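Local atomic coordinates of uncharacterized protein MJ1062 (Methanocaldococcus jannaschii, PDB entry 3EO4), a protein that is uncharacterised but carries a GNAT-type domain, the part present here, and probably transfers acyl groups, with a hexosyltransferase activity inferred for the full-length protein. Residues A29-P34 / E45-E50. Numbering follows the deposited sequence.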
loop_
_atom_site.group_PDB
_atom_site.type_symbol
_atom_site.label_atom_id
_atom_site.label_comp_id
_atom_site.label_asym_id
_atom_site.label_seq_id
_atom_site.Cartn_x
_atom_site.Cartn_y
_atom_site.Cartn_z
ATOM N N ALA A 29 -1.610 -1.798 -3.404
ATOM C CA ALA A 29 -0.901 -2.131 -2.172
ATOM C C ALA A 29 -1.841 -2.355 -0.971
ATOM O O ALA A 29 -1.639 -3.273 -0.160
ATOM C CB ALA A 29 0.147 -1.088 -1.851
ATOM N N TRP A 30 -2.879 -1.540 -0.885
ATOM C CA TRP A 30 -3.920 -1.763 0.103
ATOM C C TRP A 30 -4.683 -3.081 -0.127
ATOM O O TRP A 30 -4.892 -3.845 0.801
ATOM C CB TRP A 30 -4.902 -0.616 0.066
ATOM C CG TRP A 30 -4.363 0.674 0.587
ATOM C CD1 TRP A 30 -3.406 0.858 1.573
ATOM C CD2 TRP A 30 -4.781 1.976 0.172
ATOM N NE1 TRP A 30 -3.214 2.216 1.791
ATOM C CE2 TRP A 30 -4.048 2.919 0.942
ATOM C CE3 TRP A 30 -5.723 2.438 -0.765
ATOM C CZ2 TRP A 30 -4.223 4.306 0.791
ATOM C CZ3 TRP A 30 -5.885 3.809 -0.925
ATOM C CH2 TRP A 30 -5.140 4.734 -0.127
ATOM N N ARG A 31 -5.097 -3.342 -1.354
ATOM C CA ARG A 31 -5.866 -4.564 -1.649
ATOM C C ARG A 31 -5.076 -5.866 -1.597
ATOM O O ARG A 31 -5.669 -6.957 -1.693
ATOM C CB ARG A 31 -6.533 -4.445 -3.034
ATOM C CG ARG A 31 -7.486 -3.259 -3.114
ATOM C CD ARG A 31 -8.357 -3.343 -4.366
ATOM N NE ARG A 31 -9.670 -3.929 -4.065
ATOM C CZ ARG A 31 -9.973 -5.221 -4.151
ATOM N NH1 ARG A 31 -11.204 -5.614 -3.837
ATOM N NH2 ARG A 31 -9.061 -6.117 -4.548
ATOM N N SER A 32 -3.752 -5.756 -1.543
ATOM C CA SER A 32 -2.872 -6.916 -1.506
ATOM C C SER A 32 -2.462 -7.195 -0.078
ATOM O O SER A 32 -1.671 -8.072 0.174
ATOM C CB SER A 32 -1.643 -6.714 -2.398
ATOM O OG SER A 32 -2.030 -6.429 -3.746
ATOM N N ASN A 33 -3.012 -6.441 0.865
ATOM C CA ASN A 33 -2.747 -6.695 2.258
ATOM C C ASN A 33 -3.749 -7.723 2.805
ATOM O O ASN A 33 -4.944 -7.449 2.826
ATOM C CB ASN A 33 -2.817 -5.375 3.026
ATOM C CG ASN A 33 -2.188 -5.470 4.389
ATOM O OD1 ASN A 33 -2.376 -6.437 5.097
ATOM N ND2 ASN A 33 -1.456 -4.443 4.774
ATOM N N PRO A 34 -3.261 -8.920 3.223
ATOM C CA PRO A 34 -4.075 -10.007 3.769
ATOM C C PRO A 34 -4.977 -9.591 4.918
ATOM O O PRO A 34 -6.000 -10.243 5.150
ATOM C CB PRO A 34 -3.030 -11.009 4.291
ATOM C CG PRO A 34 -1.813 -10.711 3.525
ATOM C CD PRO A 34 -1.823 -9.257 3.252
ATOM N N GLU A 45 -4.912 -14.254 -1.974
ATOM C CA GLU A 45 -3.550 -13.931 -2.427
ATOM C C GLU A 45 -3.437 -12.447 -2.722
ATOM O O GLU A 45 -4.445 -11.802 -2.994
ATOM C CB GLU A 45 -3.182 -14.704 -3.708
ATOM C CG GLU A 45 -3.065 -16.242 -3.595
ATOM C CD GLU A 45 -1.981 -16.730 -2.617
ATOM O OE1 GLU A 45 -1.134 -15.909 -2.184
ATOM O OE2 GLU A 45 -1.972 -17.939 -2.286
ATOM N N PRO A 46 -2.208 -11.890 -2.668
ATOM C CA PRO A 46 -2.034 -10.515 -3.136
ATOM C C PRO A 46 -2.401 -10.418 -4.619
ATOM O O PRO A 46 -2.425 -11.430 -5.320
ATOM C CB PRO A 46 -0.530 -10.273 -2.954
ATOM C CG PRO A 46 -0.114 -11.246 -1.955
ATOM C CD PRO A 46 -0.930 -12.464 -2.210
ATOM N N LEU A 47 -2.676 -9.209 -5.089
ATOM C CA LEU A 47 -3.034 -8.988 -6.500
ATOM C C LEU A 47 -1.832 -9.032 -7.420
ATOM O O LEU A 47 -0.711 -8.843 -6.977
ATOM C CB LEU A 47 -3.697 -7.626 -6.629
ATOM C CG LEU A 47 -5.216 -7.465 -6.568
ATOM C CD1 LEU A 47 -5.940 -8.534 -5.745
ATOM C CD2 LEU A 47 -5.559 -6.060 -6.122
ATOM N N LYS A 48 -2.051 -9.281 -8.704
ATOM C CA LYS A 48 -0.987 -9.106 -9.689
ATOM C C LYS A 48 -1.286 -7.827 -10.469
ATOM O O LYS A 48 -2.447 -7.519 -10.730
ATOM C CB LYS A 48 -0.899 -10.324 -10.614
ATOM C CG LYS A 48 -0.787 -11.619 -9.832
ATOM C CD LYS A 48 -0.559 -12.836 -10.722
ATOM C CE LYS A 48 -0.866 -14.085 -9.940
ATOM N NZ LYS A 48 -0.590 -15.299 -10.742
ATOM N N TRP A 49 -0.248 -7.074 -10.821
ATOM C CA TRP A 49 -0.424 -5.857 -11.610
ATOM C C TRP A 49 -1.313 -6.101 -12.852
ATOM O O TRP A 49 -2.263 -5.350 -13.085
ATOM C CB TRP A 49 0.925 -5.267 -12.013
ATOM C CG TRP A 49 0.802 -4.039 -12.880
ATOM C CD1 TRP A 49 1.072 -3.945 -14.214
ATOM C CD2 TRP A 49 0.395 -2.724 -12.455
ATOM N NE1 TRP A 49 0.841 -2.660 -14.653
ATOM C CE2 TRP A 49 0.416 -1.896 -13.595
ATOM C CE3 TRP A 49 -0.010 -2.179 -11.222
ATOM C CZ2 TRP A 49 0.076 -0.536 -13.541
ATOM C CZ3 TRP A 49 -0.369 -0.819 -11.169
ATOM C CH2 TRP A 49 -0.312 -0.020 -12.324
ATOM N N GLU A 50 -1.039 -7.152 -13.620
ATOM C CA GLU A 50 -1.828 -7.398 -14.833
ATOM C C GLU A 50 -3.331 -7.478 -14.539
ATOM O O GLU A 50 -4.119 -6.871 -15.249
ATOM C CB GLU A 50 -1.305 -8.620 -15.615
ATOM C CG GLU A 50 -1.692 -9.944 -14.994
ATOM C CD GLU A 50 -0.516 -10.868 -14.815
ATOM O OE1 GLU A 50 -0.352 -11.763 -15.687
ATOM O OE2 GLU A 50 0.240 -10.694 -13.808
HETATM O O HOH W 1 0.490 -7.104 -5.065
#
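Ser32 OG is gripped by three groups. The backbone N of Leu47 donates to it across 3.2 Å at an N-H···O angle of 157°, a water donates to it at 2.9 Å, and Met28 O in the preceding helical turn forms a further hydrogen bond. With two donors arriving from the neighbouring segment and the solvent, the hydroxyl links the C-terminal end of helix 24-31 to the approach of helix 49-58, in the helical region between strands 13-18 and 63-71 of this GNAT domain. With chi1 at -57°, OG sits beside its own backbone N, turned back toward the preceding helical turn where Met28 O lies, while still meeting Leu47 N. The same water donates to Leu47 O at 2.8 Å, so both backbone polar groups of Leu47 are tied to one serine oxygen, directly through N and by way of the water through O.

Apolar packing flanks this polar centre. Ser32 CB meets Pro46 CB at 3.8 Å, where the two backbones come nearest, with the CA atoms of Ser32 and Pro46 4.0 Å apart. Gln43 NE2, hydrogen-bonded to both Arg31 O and Glu45 O, ties the same two segments together from the intervening loop. Pro46 also packs on Leu35 of the second subunit, and Ser32 O accepts from Asn33 ND2 of that subunit, placing the contact beside the dimer interface. Beyond the serine, Leu47 lies across the side chain of Arg31, whose NH1 forms a salt bridge with a bound MES, probably from the crystallisation liquor. The leucine methyl CD2 reaches Arg31 CB at 3.6 Å and sits in the guanidinium plane, at its edge, 3.8 Å from Arg31 NH2.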